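Local atomic coordinates of uncharacterized protein (Acinetobacter baumannii, PDB entry 4L3U), a protein that is of unknown function and folds as a compact, all-helical single chain of the DUF4844 family. Residues Gln22-Lys27 / Ala61-Tyr66; Gln37-Val42 / Thr95-Gln100; Pro72-Leu77 / Val112-Ser117; Asn83-Ile88 / Gly119-Trp124. All blocks are in the same frame, centred on the assembly; numbering follows the deposited sequence.

From the N terminus, helix 14-27 leads off and interaction 1 brings its end against the last turns of helix 45-68, closing a loop of 33 residues. That loop contains 37-42, whose partner lies much later, on helix 95-112, so interaction 2 crosses interaction 1. Interactions 3 and 4 both start from helix 74-86. The first ties its N-terminal end to the turn after helix 95-112, the second ties its C-terminal end to helix 120-134. They cross each other, and both cross interaction 2, but they follow interaction 1 in series. Tyr66 joins interactions 1 and 3 by packing. Interactions 2 and 4 touch where Arg98 meets Trp124.

Interaction 1 of 4, residues Gln22-Lys27 / Ala61-Tyr66; sequences QLEKFK and AFIALY
Leu23 and Ile63 make the closest backbone approach of two nearly antiparallel helical segments, CA to CA 6.9 Å. The segment axes lie 10.0 Å apart, at 164°. The contact joins the end of helix 14-27 to the last turns of helix 45-68. The side chains of Leu23 and Ile63 slide past each other in opposite directions, and Leu23 CB lies 3.7 Å from Ile63 CG1. Further out, the CD1 branch of Leu23 crosses Phe62 at about a right angle. It rests on Phe62 CB at 3.7 Å, while the ring beyond leads away toward Phe108, which also packs on Leu23. The same methyl reaches the Tyr66 ring obliquely, with Leu23 CD1 4.4 Å from Tyr66 CD2.

Ile63 CD1 turns to the other neighbour, Glu24. It sits over the flat face of the carboxylate, 3.5 Å from Glu24 OE2. The glutamate chain bends at its second torsion (chi2 -76°), and the long chain of Lys27, one turn on, reaches it: Lys27 NZ meets Glu24 OE1 on the syn side at 2.9 Å in a salt bridge. The amine also makes a weak hydrogen bond to Gln60 OE1. No hydrogen bond joins the two segments directly. Cohesion therefore comes from apolar branches, and the charged pair borders that packing, with its charges probably balanced within the one helix.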
loop_
_atom_site.group_PDB
_atom_site.type_symbol
_atom_site.label_atom_id
_atom_site.label_comp_id
_atom_site.label_asym_id
_atom_site.label_seq_id
_atom_site.Cartn_x
_atom_site.Cartn_y
_atom_site.Cartn_z
ATOM N N GLN A 22 3.895 -5.223 -13.454
ATOM C CA GLN A 22 2.753 -5.238 -12.550
ATOM C C GLN A 22 2.699 -3.950 -11.734
ATOM O O GLN A 22 1.633 -3.368 -11.539
ATOM C CB GLN A 22 2.843 -6.427 -11.597
ATOM C CG GLN A 22 2.748 -7.788 -12.254
ATOM C CD GLN A 22 2.734 -8.905 -11.229
ATOM O OE1 GLN A 22 3.783 -9.376 -10.788
ATOM N NE2 GLN A 22 1.540 -9.319 -10.826
ATOM N N LEU A 23 3.860 -3.516 -11.258
ATOM C CA LEU A 23 3.962 -2.324 -10.421
ATOM C C LEU A 23 3.646 -1.056 -11.199
ATOM O O LEU A 23 3.013 -0.140 -10.679
ATOM C CB LEU A 23 5.369 -2.215 -9.829
ATOM C CG LEU A 23 5.731 -3.258 -8.770
ATOM C CD1 LEU A 23 7.227 -3.271 -8.518
ATOM C CD2 LEU A 23 4.972 -2.984 -7.479
ATOM N N GLU A 24 4.104 -1.001 -12.443
ATOM C CA GLU A 24 3.859 0.152 -13.294
ATOM C C GLU A 24 2.367 0.315 -13.551
ATOM O O GLU A 24 1.832 1.423 -13.493
ATOM C CB GLU A 24 4.606 -0.005 -14.618
ATOM C CG GLU A 24 6.123 0.050 -14.483
ATOM C CD GLU A 24 6.656 1.456 -14.272
ATOM O OE1 GLU A 24 5.843 2.399 -14.153
ATOM O OE2 GLU A 24 7.895 1.622 -14.227
ATOM N N LYS A 25 1.701 -0.798 -13.837
ATOM C CA LYS A 25 0.271 -0.784 -14.088
ATOM C C LYS A 25 -0.450 -0.408 -12.804
ATOM O O LYS A 25 -1.313 0.467 -12.799
ATOM C CB LYS A 25 -0.192 -2.154 -14.584
ATOM C CG LYS A 25 -1.678 -2.238 -14.887
ATOM N N PHE A 26 -0.068 -1.061 -11.713
ATOM C CA PHE A 26 -0.662 -0.815 -10.407
ATOM C C PHE A 26 -0.536 0.648 -10.006
ATOM O O PHE A 26 -1.459 1.233 -9.454
ATOM C CB PHE A 26 0.015 -1.695 -9.359
ATOM C CG PHE A 26 -0.714 -1.745 -8.050
ATOM C CD1 PHE A 26 -1.884 -2.473 -7.927
ATOM C CD2 PHE A 26 -0.234 -1.070 -6.942
ATOM C CE1 PHE A 26 -2.562 -2.527 -6.724
ATOM C CE2 PHE A 26 -0.910 -1.121 -5.738
ATOM C CZ PHE A 26 -2.074 -1.852 -5.629
ATOM N N LYS A 27 0.614 1.232 -10.297
ATOM C CA LYS A 27 0.890 2.615 -9.948
ATOM C C LYS A 27 -0.110 3.590 -10.582
ATOM O O LYS A 27 -0.443 4.617 -9.990
ATOM C CB LYS A 27 2.310 2.947 -10.401
ATOM C CG LYS A 27 2.754 4.361 -10.133
ATOM C CD LYS A 27 4.121 4.629 -10.748
ATOM C CE LYS A 27 4.071 4.627 -12.274
ATOM N NZ LYS A 27 5.382 4.990 -12.881
ATOM N N ALA A 61 8.969 3.042 -5.483
ATOM C CA ALA A 61 10.065 2.620 -4.619
ATOM C C ALA A 61 10.442 1.162 -4.892
ATOM O O ALA A 61 11.625 0.824 -4.985
ATOM C CB ALA A 61 9.685 2.813 -3.154
ATOM N N PHE A 62 9.431 0.306 -5.025
ATOM C CA PHE A 62 9.650 -1.104 -5.327
ATOM C C PHE A 62 10.326 -1.275 -6.687
ATOM O O PHE A 62 11.187 -2.138 -6.857
ATOM C CB PHE A 62 8.322 -1.871 -5.313
ATOM C CG PHE A 62 7.847 -2.263 -3.936
ATOM C CD1 PHE A 62 8.510 -3.237 -3.207
ATOM C CD2 PHE A 62 6.716 -1.678 -3.385
ATOM C CE1 PHE A 62 8.063 -3.609 -1.950
ATOM C CE2 PHE A 62 6.268 -2.048 -2.126
ATOM C CZ PHE A 62 6.941 -3.014 -1.411
ATOM N N ILE A 63 9.929 -0.453 -7.653
ATOM C CA ILE A 63 10.503 -0.519 -8.993
ATOM C C ILE A 63 11.993 -0.213 -8.936
ATOM O O ILE A 63 12.801 -0.924 -9.528
ATOM C CB ILE A 63 9.778 0.442 -9.963
ATOM C CG1 ILE A 63 8.342 -0.045 -10.185
ATOM C CG2 ILE A 63 10.505 0.516 -11.302
ATOM C CD1 ILE A 63 7.432 0.947 -10.870
ATOM N N ALA A 64 12.347 0.834 -8.198
ATOM C CA ALA A 64 13.739 1.240 -8.035
ATOM C C ALA A 64 14.558 0.127 -7.405
ATOM O O ALA A 64 15.739 -0.038 -7.707
ATOM C CB ALA A 64 13.819 2.492 -7.180
ATOM N N LEU A 65 13.925 -0.635 -6.523
ATOM C CA LEU A 65 14.589 -1.748 -5.870
ATOM C C LEU A 65 14.881 -2.852 -6.877
ATOM O O LEU A 65 16.011 -3.321 -6.977
ATOM C CB LEU A 65 13.728 -2.275 -4.720
ATOM C CG LEU A 65 14.226 -3.529 -4.006
ATOM C CD1 LEU A 65 15.654 -3.353 -3.515
ATOM C CD2 LEU A 65 13.298 -3.861 -2.857
ATOM N N TYR A 66 13.863 -3.256 -7.631
ATOM C CA TYR A 66 14.021 -4.328 -8.611
ATOM C C TYR A 66 14.945 -3.936 -9.754
ATOM O O TYR A 66 15.537 -4.799 -10.402
ATOM C CB TYR A 66 12.668 -4.750 -9.180
ATOM C CG TYR A 66 11.920 -5.721 -8.297
ATOM C CD1 TYR A 66 12.154 -7.085 -8.379
ATOM C CD2 TYR A 66 10.983 -5.273 -7.378
ATOM C CE1 TYR A 66 11.475 -7.975 -7.570
ATOM C CE2 TYR A 66 10.299 -6.155 -6.566
ATOM C CZ TYR A 66 10.548 -7.505 -6.665
ATOM O OH TYR A 66 9.868 -8.385 -5.859
#

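Interaction 2 of 4, residues Gln37-Val42 / Thr95-Gln100; sequences QLYTGV and TEDREQ
Tyr39 lays one face of its ring against the side-chain amide of Gln100 in a stacked loop-to-helix contact of this all-helical fold. Ring and amide planes are only 12° apart. Gln100 CD comes 3.5 Å from Tyr39 CE2, and OE1 lies over the centre of the ring. The glutamine chain bends at its second torsion (chi2 65°), which folds the amide back over the ring. Gln100 CB and CG meet the phenol end, with Gln100 CB 3.4 Å from Tyr39 OH. The opposite ring face is met by the backbone N of Gly41, so the ring is held between the helix amide and its own loop backbone.

Asp97 comes in at the edge. Its OD1 lies near the ring plane, 3.5 Å from Tyr39 OH. The same oxygen is 3.4 Å from Val42 CG2, so one carboxylate touches both a phenol and a methyl.

A water links the exposed margin. It donates to Glu96 OE2 at 3.0 Å and to Gly41 O at 3.2 Å, and it is hydrogen-bonded to Thr40 OG1 at 3.0 Å. It bridges Glu96 to two loop residues with which that side chain makes no direct hydrogen bond.

Further out, Asp35 OD1 accepts from Tyr39 N, and Phe32 shares backbone hydrogen bonds with Val42 while also packing on Tyr39 and Gln100. On the helix side, Asp94 OD1 accepts from Asp97 N. The stacked amide is itself steadied by a weak hydrogen bond from Gln100 NE2 to His31 O.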
loop_
_atom_site.group_PDB
_atom_site.type_symbol
_atom_site.label_atom_id
_atom_site.label_comp_id
_atom_site.label_asym_id
_atom_site.label_seq_id
_atom_site.Cartn_x
_atom_site.Cartn_y
_atom_site.Cartn_z
ATOM N N GLN A 37 -19.958 -2.929 -4.533
ATOM C CA GLN A 37 -20.537 -3.580 -3.368
ATOM C C GLN A 37 -20.578 -2.595 -2.197
ATOM O O GLN A 37 -21.303 -1.598 -2.254
ATOM C CB GLN A 37 -19.764 -4.862 -3.012
ATOM C CG GLN A 37 -19.708 -5.889 -4.139
ATOM C CD GLN A 37 -21.081 -6.251 -4.667
ATOM O OE1 GLN A 37 -22.077 -6.156 -3.953
ATOM N NE2 GLN A 37 -21.144 -6.662 -5.927
ATOM N N LEU A 38 -19.787 -2.851 -1.160
ATOM C CA LEU A 38 -19.938 -2.137 0.105
ATOM C C LEU A 38 -18.951 -0.988 0.275
ATOM O O LEU A 38 -19.076 -0.194 1.208
ATOM C CB LEU A 38 -19.796 -3.109 1.277
ATOM C CG LEU A 38 -20.796 -4.265 1.295
ATOM C CD1 LEU A 38 -20.487 -5.210 2.435
ATOM C CD2 LEU A 38 -22.229 -3.756 1.406
ATOM N N TYR A 39 -17.973 -0.902 -0.619
ATOM C CA TYR A 39 -17.022 0.198 -0.583
ATOM C C TYR A 39 -17.436 1.314 -1.530
ATOM O O TYR A 39 -17.568 1.099 -2.733
ATOM C CB TYR A 39 -15.629 -0.284 -0.946
ATOM C CG TYR A 39 -14.609 0.799 -0.758
ATOM C CD1 TYR A 39 -14.419 1.381 0.487
ATOM C CD2 TYR A 39 -13.853 1.257 -1.821
ATOM C CE1 TYR A 39 -13.500 2.383 0.669
ATOM C CE2 TYR A 39 -12.922 2.256 -1.647
ATOM C CZ TYR A 39 -12.754 2.817 -0.400
ATOM O OH TYR A 39 -11.833 3.812 -0.220
ATOM N N THR A 40 -17.630 2.507 -0.980
ATOM C CA THR A 40 -18.148 3.637 -1.745
ATOM C C THR A 40 -17.039 4.443 -2.425
ATOM O O THR A 40 -17.281 5.128 -3.421
ATOM C CB THR A 40 -18.979 4.575 -0.843
ATOM O OG1 THR A 40 -18.239 4.890 0.343
ATOM C CG2 THR A 40 -20.284 3.907 -0.447
ATOM N N GLY A 41 -15.826 4.356 -1.887
ATOM C CA GLY A 41 -14.699 5.098 -2.421
ATOM C C GLY A 41 -14.450 6.379 -1.656
ATOM O O GLY A 41 -15.303 6.834 -0.895
ATOM N N VAL A 42 -13.274 6.964 -1.857
ATOM C CA VAL A 42 -12.933 8.220 -1.209
ATOM C C VAL A 42 -13.633 9.351 -1.939
ATOM O O VAL A 42 -13.423 9.553 -3.136
ATOM C CB VAL A 42 -11.411 8.461 -1.198
ATOM C CG1 VAL A 42 -11.080 9.838 -0.630
ATOM C CG2 VAL A 42 -10.726 7.388 -0.388
ATOM N N THR A 95 -12.533 4.872 8.964
ATOM C CA THR A 95 -12.279 3.446 9.023
ATOM C C THR A 95 -12.315 2.804 7.634
ATOM O O THR A 95 -11.419 2.040 7.289
ATOM C CB THR A 95 -13.285 2.764 9.954
ATOM O OG1 THR A 95 -13.135 3.294 11.275
ATOM C CG2 THR A 95 -13.059 1.266 10.001
ATOM N N GLU A 96 -13.339 3.113 6.840
ATOM C CA GLU A 96 -13.486 2.492 5.524
ATOM C C GLU A 96 -12.321 2.822 4.617
ATOM O O GLU A 96 -11.889 1.990 3.823
ATOM C CB GLU A 96 -14.769 2.942 4.830
ATOM C CG GLU A 96 -16.027 2.383 5.436
ATOM C CD GLU A 96 -17.185 2.354 4.453
ATOM O OE1 GLU A 96 -18.065 1.481 4.606
ATOM O OE2 GLU A 96 -17.214 3.198 3.530
ATOM N N ASP A 97 -11.829 4.050 4.720
ATOM C CA ASP A 97 -10.699 4.476 3.910
ATOM C C ASP A 97 -9.420 3.789 4.373
ATOM O O ASP A 97 -8.590 3.406 3.552
ATOM C CB ASP A 97 -10.522 5.997 3.955
ATOM C CG ASP A 97 -11.642 6.743 3.247
ATOM O OD1 ASP A 97 -12.272 6.165 2.335
ATOM O OD2 ASP A 97 -11.885 7.918 3.602
ATOM N N ARG A 98 -9.255 3.624 5.682
ATOM C CA ARG A 98 -8.077 2.934 6.196
ATOM C C ARG A 98 -8.057 1.474 5.758
ATOM O O ARG A 98 -6.997 0.926 5.463
ATOM C CB ARG A 98 -8.001 3.013 7.720
ATOM C CG ARG A 98 -7.596 4.374 8.245
ATOM C CD ARG A 98 -7.023 4.272 9.642
ATOM N NE ARG A 98 -7.915 3.549 10.541
ATOM C CZ ARG A 98 -8.949 4.094 11.176
ATOM N NH1 ARG A 98 -9.238 5.382 11.021
ATOM N NH2 ARG A 98 -9.700 3.345 11.968
ATOM N N GLU A 99 -9.231 0.850 5.718
ATOM C CA GLU A 99 -9.338 -0.547 5.311
ATOM C C GLU A 99 -8.984 -0.714 3.841
ATOM O O GLU A 99 -8.403 -1.721 3.444
ATOM C CB GLU A 99 -10.752 -1.075 5.559
ATOM C CG GLU A 99 -11.125 -1.214 7.027
ATOM C CD GLU A 99 -10.443 -2.388 7.711
ATOM O OE1 GLU A 99 -9.681 -3.121 7.044
ATOM O OE2 GLU A 99 -10.675 -2.577 8.924
ATOM N N GLN A 100 -9.338 0.277 3.032
ATOM C CA GLN A 100 -9.059 0.219 1.604
ATOM C C GLN A 100 -7.563 0.387 1.342
ATOM O O GLN A 100 -7.023 -0.203 0.409
ATOM C CB GLN A 100 -9.849 1.291 0.852
ATOM C CG GLN A 100 -9.808 1.122 -0.657
ATOM C CD GLN A 100 -10.495 -0.147 -1.123
ATOM O OE1 GLN A 100 -11.268 -0.758 -0.384
ATOM N NE2 GLN A 100 -10.210 -0.553 -2.357
HETATM O O HOH W 1 -15.669 5.084 1.790
#

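Interaction 3 of 4, residues Pro72-Leu77 / Val112-Ser117; sequences PTKAEL and VGLESS
Leu77 and Val112 reach toward each other tip to tip, with Leu77 CD2 3.9 Å from Val112 CB. The second methyl, Leu77 CD1, lies 3.4 Å from Val112 O. Leu77 has CG anti to its carbonyl carbon (chi1 -64°), and both its methyls abut CB of the valine from the same side.

Leu114 takes a different conformation. Its CG is anti to the backbone N (chi1 -165°), which swings the isobutyl group toward helix 74-86. Leu114 CD1 then packs 3.7 Å from Lys74 O and against the aliphatic chain of the same lysine, 3.7 Å from Lys74 CD. Lys74 bends at its second torsion and is extended beyond it, sliding past Leu114 in the opposite direction. Its amine ends near Gly113, but the modelled approach there is too close to be trusted. A water accepts from Glu115 N at 3.0 Å; its weak bond from Lys74 NZ is doubtful for the same reason.

Both backbones change course here. Thr73 and Glu76 form a capping box: Glu76 N donates to Thr73 OG1 at 3.2 Å and Thr73 N donates to Glu76 OE1 at 3.0 Å. Gly113, with positive phi, is the first residue to leave the helical path after helix 95-112.

The contact lies beside helix 45-68, whose Tyr66 packs on Pro72, Leu77 and Val112, while Leu114 also touches Leu78 farther along helix 74-86.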
loop_
_atom_site.group_PDB
_atom_site.type_symbol
_atom_site.label_atom_id
_atom_site.label_comp_id
_atom_site.label_asym_id
_atom_site.label_seq_id
_atom_site.Cartn_x
_atom_site.Cartn_y
_atom_site.Cartn_z
ATOM N N PRO A 72 15.315 -9.082 -5.016
ATOM C CA PRO A 72 15.219 -8.457 -3.688
ATOM C C PRO A 72 14.854 -9.443 -2.579
ATOM O O PRO A 72 14.033 -10.332 -2.794
ATOM C CB PRO A 72 14.099 -7.425 -3.866
ATOM C CG PRO A 72 14.080 -7.127 -5.320
ATOM C CD PRO A 72 14.443 -8.414 -5.997
ATOM N N THR A 73 15.468 -9.280 -1.408
ATOM C CA THR A 73 15.204 -10.151 -0.265
ATOM C C THR A 73 13.877 -9.791 0.398
ATOM O O THR A 73 13.337 -8.712 0.163
ATOM C CB THR A 73 16.328 -10.055 0.787
ATOM O OG1 THR A 73 16.353 -8.741 1.357
ATOM C CG2 THR A 73 17.672 -10.350 0.153
ATOM N N LYS A 74 13.360 -10.693 1.230
ATOM C CA LYS A 74 12.092 -10.454 1.911
ATOM C C LYS A 74 12.201 -9.232 2.810
ATOM O O LYS A 74 11.276 -8.423 2.887
ATOM C CB LYS A 74 11.673 -11.678 2.730
ATOM C CG LYS A 74 11.503 -12.939 1.905
ATOM C CD LYS A 74 10.395 -12.798 0.884
ATOM C CE LYS A 74 10.201 -14.088 0.119
ATOM N NZ LYS A 74 9.005 -14.036 -0.754
ATOM N N ALA A 75 13.344 -9.097 3.474
ATOM C CA ALA A 75 13.564 -7.985 4.391
ATOM C C ALA A 75 13.597 -6.658 3.638
ATOM O O ALA A 75 13.089 -5.649 4.127
ATOM C CB ALA A 75 14.848 -8.189 5.170
ATOM N N GLU A 76 14.192 -6.666 2.449
ATOM C CA GLU A 76 14.246 -5.475 1.608
ATOM C C GLU A 76 12.855 -5.074 1.164
ATOM O O GLU A 76 12.473 -3.910 1.258
ATOM C CB GLU A 76 15.115 -5.724 0.377
ATOM C CG GLU A 76 16.601 -5.747 0.674
ATOM C CD GLU A 76 17.422 -6.328 -0.462
ATOM O OE1 GLU A 76 16.844 -6.641 -1.520
ATOM O OE2 GLU A 76 18.651 -6.474 -0.295
ATOM N N LEU A 77 12.100 -6.046 0.677
ATOM C CA LEU A 77 10.741 -5.796 0.231
ATOM C C LEU A 77 9.868 -5.305 1.383
ATOM O O LEU A 77 8.992 -4.468 1.189
ATOM C CB LEU A 77 10.149 -7.067 -0.374
ATOM C CG LEU A 77 10.843 -7.583 -1.635
ATOM C CD1 LEU A 77 10.359 -8.988 -1.944
ATOM C CD2 LEU A 77 10.597 -6.653 -2.808
ATOM N N VAL A 112 5.047 -8.682 -5.039
ATOM C CA VAL A 112 6.470 -8.895 -4.762
ATOM C C VAL A 112 6.750 -10.236 -4.091
ATOM O O VAL A 112 7.889 -10.530 -3.730
ATOM C CB VAL A 112 7.056 -7.771 -3.873
ATOM C CG1 VAL A 112 6.802 -6.408 -4.501
ATOM C CG2 VAL A 112 6.483 -7.834 -2.458
ATOM N N GLY A 113 5.707 -11.035 -3.898
ATOM C CA GLY A 113 5.865 -12.364 -3.338
ATOM C C GLY A 113 6.237 -12.358 -1.872
ATOM O O GLY A 113 6.982 -13.218 -1.410
ATOM N N LEU A 114 5.714 -11.382 -1.142
ATOM C CA LEU A 114 5.944 -11.291 0.289
ATOM C C LEU A 114 4.735 -11.869 1.004
ATOM O O LEU A 114 3.604 -11.472 0.738
ATOM C CB LEU A 114 6.152 -9.834 0.689
ATOM C CG LEU A 114 6.745 -9.589 2.074
ATOM C CD1 LEU A 114 8.141 -10.164 2.184
ATOM C CD2 LEU A 114 6.762 -8.108 2.350
ATOM N N GLU A 115 4.965 -12.812 1.907
ATOM C CA GLU A 115 3.859 -13.512 2.546
ATOM C C GLU A 115 3.093 -12.650 3.542
ATOM O O GLU A 115 1.865 -12.581 3.500
ATOM C CB GLU A 115 4.368 -14.765 3.240
ATOM C CG GLU A 115 4.842 -15.814 2.271
ATOM C CD GLU A 115 5.303 -17.069 2.970
ATOM O OE1 GLU A 115 5.186 -17.129 4.215
ATOM O OE2 GLU A 115 5.779 -17.994 2.275
ATOM N N SER A 116 3.825 -11.997 4.436
ATOM C CA SER A 116 3.223 -11.236 5.524
ATOM C C SER A 116 3.802 -9.828 5.599
ATOM O O SER A 116 4.862 -9.551 5.038
ATOM C CB SER A 116 3.465 -11.968 6.849
ATOM O OG SER A 116 3.064 -11.188 7.961
ATOM N N SER A 117 3.091 -8.943 6.290
ATOM C CA SER A 117 3.610 -7.619 6.603
ATOM C C SER A 117 4.102 -7.571 8.049
ATOM O O SER A 117 4.286 -6.495 8.605
ATOM C CB SER A 117 2.532 -6.556 6.387
ATOM O OG SER A 117 1.463 -6.729 7.298
HETATM O O HOH W 2 9.405 -12.439 -2.691
HETATM O O HOH W 3 7.670 -14.185 1.923
#

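Interaction 4 of 4, residues Asn83-Ile88 / Gly119-Trp124; sequences NGISQI and GILNKW
Ile85 is the bump of this helix-helix contact, and it fits a hollow formed by Ile120, Leu121 and Trp124 on helix 120-134. The floor of the hollow is the indole face. Ile85 CG1 sits 3.7 Å from the centroid of the five-membered ring, only 7° off its normal, in a CH-pi contact. Ile85 CD1 carries the overlap on across the bond shared by the two rings, 4.0 Å from Trp124 CE2. With CG1 anti to the backbone N (chi1 -168°), the longer branch of Ile85 lies over the indole and CG2 turns to another wall. There Ile85 CG2 meets Ile120 CG2 at 4.1 Å, the two side chains sliding past each other in opposite directions. Leu121 bounds the hollow more loosely, its CD2 4.4 Å from Ile85 CD1.

Trp124 is in turn a flat wedge against the turn that follows helix 74-86. Its six-membered ring crosses Ile88 obliquely, with Trp124 CZ2 3.7 Å from Ile88 CG2. Pro90 and Leu93 of the following loop also pack on the indole. From helix 95-112, Val101 packs on both Ile85 and Trp124, and Phe105 adds to the surroundings of Ile85. The contact joins helices 74-86 and 120-134, with helix 95-112 packed against both.

The pyrrole edge fixes the rotation of the wedge. Trp124 NE1 donates to Ile88 O at 2.9 Å, with an N-H...O angle of 156° and the oxygen close to the ring plane.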
loop_
_atom_site.group_PDB
_atom_site.type_symbol
_atom_site.label_atom_id
_atom_site.label_comp_id
_atom_site.label_asym_id
_atom_site.label_seq_id
_atom_site.Cartn_x
_atom_site.Cartn_y
_atom_site.Cartn_z
ATOM N N ASN A 83 7.955 1.489 5.025
ATOM C CA ASN A 83 8.219 2.902 4.820
ATOM C C ASN A 83 7.142 3.556 3.977
ATOM O O ASN A 83 6.821 4.716 4.179
ATOM C CB ASN A 83 9.582 3.098 4.166
ATOM C CG ASN A 83 10.729 2.769 5.103
ATOM O OD1 ASN A 83 10.593 2.844 6.325
ATOM N ND2 ASN A 83 11.868 2.399 4.532
ATOM N N GLY A 84 6.586 2.811 3.032
ATOM C CA GLY A 84 5.549 3.340 2.168
ATOM C C GLY A 84 4.285 3.654 2.944
ATOM O O GLY A 84 3.661 4.694 2.736
ATOM N N ILE A 85 3.914 2.755 3.853
ATOM C CA ILE A 85 2.684 2.906 4.627
ATOM C C ILE A 85 2.832 3.942 5.740
ATOM O O ILE A 85 1.871 4.630 6.082
ATOM C CB ILE A 85 2.217 1.547 5.228
ATOM C CG1 ILE A 85 0.790 1.643 5.779
ATOM C CG2 ILE A 85 3.166 1.069 6.314
ATOM C CD1 ILE A 85 -0.281 1.707 4.711
ATOM N N SER A 86 4.029 4.059 6.302
ATOM C CA SER A 86 4.256 5.014 7.379
ATOM C C SER A 86 4.100 6.462 6.901
ATOM O O SER A 86 3.975 7.368 7.717
ATOM C CB SER A 86 5.636 4.804 8.003
ATOM O OG SER A 86 6.656 4.976 7.041
ATOM N N GLN A 87 4.097 6.670 5.584
ATOM C CA GLN A 87 3.956 8.010 5.004
ATOM C C GLN A 87 2.531 8.534 5.091
ATOM O O GLN A 87 2.270 9.705 4.810
ATOM C CB GLN A 87 4.377 8.011 3.534
ATOM C CG GLN A 87 5.814 7.629 3.306
ATOM C CD GLN A 87 6.772 8.516 4.063
ATOM O OE1 GLN A 87 6.681 9.739 4.000
ATOM N NE2 GLN A 87 7.684 7.903 4.805
ATOM N N ILE A 88 1.612 7.653 5.468
ATOM C CA ILE A 88 0.194 7.980 5.535
ATOM C C ILE A 88 -0.273 7.997 6.989
ATOM O O ILE A 88 -0.257 6.971 7.666
ATOM C CB ILE A 88 -0.643 6.950 4.750
ATOM C CG1 ILE A 88 -0.099 6.787 3.326
ATOM C CG2 ILE A 88 -2.106 7.367 4.718
ATOM C CD1 ILE A 88 -0.752 5.670 2.537
ATOM N N GLY A 119 2.666 -8.012 10.741
ATOM C CA GLY A 119 1.723 -7.333 11.610
ATOM C C GLY A 119 1.729 -5.819 11.473
ATOM O O GLY A 119 1.074 -5.117 12.247
ATOM N N ILE A 120 2.457 -5.309 10.484
ATOM C CA ILE A 120 2.587 -3.867 10.298
ATOM C C ILE A 120 1.280 -3.238 9.811
ATOM O O ILE A 120 0.899 -2.157 10.258
ATOM C CB ILE A 120 3.740 -3.531 9.312
ATOM C CG1 ILE A 120 5.090 -3.909 9.930
ATOM C CG2 ILE A 120 3.740 -2.039 8.942
ATOM C CD1 ILE A 120 6.258 -3.827 8.964
ATOM N N LEU A 121 0.596 -3.911 8.895
ATOM C CA LEU A 121 -0.640 -3.378 8.333
ATOM C C LEU A 121 -1.785 -3.325 9.345
ATOM O O LEU A 121 -2.546 -2.366 9.358
ATOM C CB LEU A 121 -1.062 -4.186 7.106
ATOM C CG LEU A 121 -0.161 -4.054 5.875
ATOM C CD1 LEU A 121 -0.598 -5.021 4.786
ATOM C CD2 LEU A 121 -0.166 -2.629 5.352
ATOM N N ASN A 122 -1.920 -4.347 10.183
ATOM C CA ASN A 122 -2.946 -4.318 11.219
ATOM C C ASN A 122 -2.665 -3.246 12.266
ATOM O O ASN A 122 -3.584 -2.583 12.748
ATOM C CB ASN A 122 -3.074 -5.679 11.902
ATOM C CG ASN A 122 -3.938 -6.653 11.117
ATOM O OD1 ASN A 122 -4.820 -6.255 10.355
ATOM N ND2 ASN A 122 -3.685 -7.941 11.306
ATOM N N LYS A 123 -1.392 -3.082 12.617
ATOM C CA LYS A 123 -0.995 -2.101 13.622
ATOM C C LYS A 123 -1.315 -0.700 13.126
ATOM O O LYS A 123 -1.671 0.185 13.900
ATOM C CB LYS A 123 0.499 -2.226 13.935
ATOM C CG LYS A 123 0.994 -1.232 14.971
ATOM C CD LYS A 123 2.388 -1.577 15.458
ATOM C CE LYS A 123 2.874 -0.571 16.486
ATOM N NZ LYS A 123 4.195 -0.948 17.059
ATOM N N TRP A 124 -1.195 -0.514 11.817
ATOM C CA TRP A 124 -1.483 0.765 11.192
ATOM C C TRP A 124 -2.985 1.051 11.236
ATOM O O TRP A 124 -3.404 2.152 11.593
ATOM C CB TRP A 124 -0.972 0.753 9.750
ATOM C CG TRP A 124 -1.146 2.053 9.020
ATOM C CD1 TRP A 124 -0.285 3.114 9.013
ATOM C CD2 TRP A 124 -2.249 2.431 8.185
ATOM N NE1 TRP A 124 -0.782 4.124 8.228
ATOM C CE2 TRP A 124 -1.988 3.729 7.708
ATOM C CE3 TRP A 124 -3.437 1.792 7.801
ATOM C CZ2 TRP A 124 -2.867 4.404 6.863
ATOM C CZ3 TRP A 124 -4.308 2.465 6.959
ATOM C CH2 TRP A 124 -4.018 3.757 6.501
#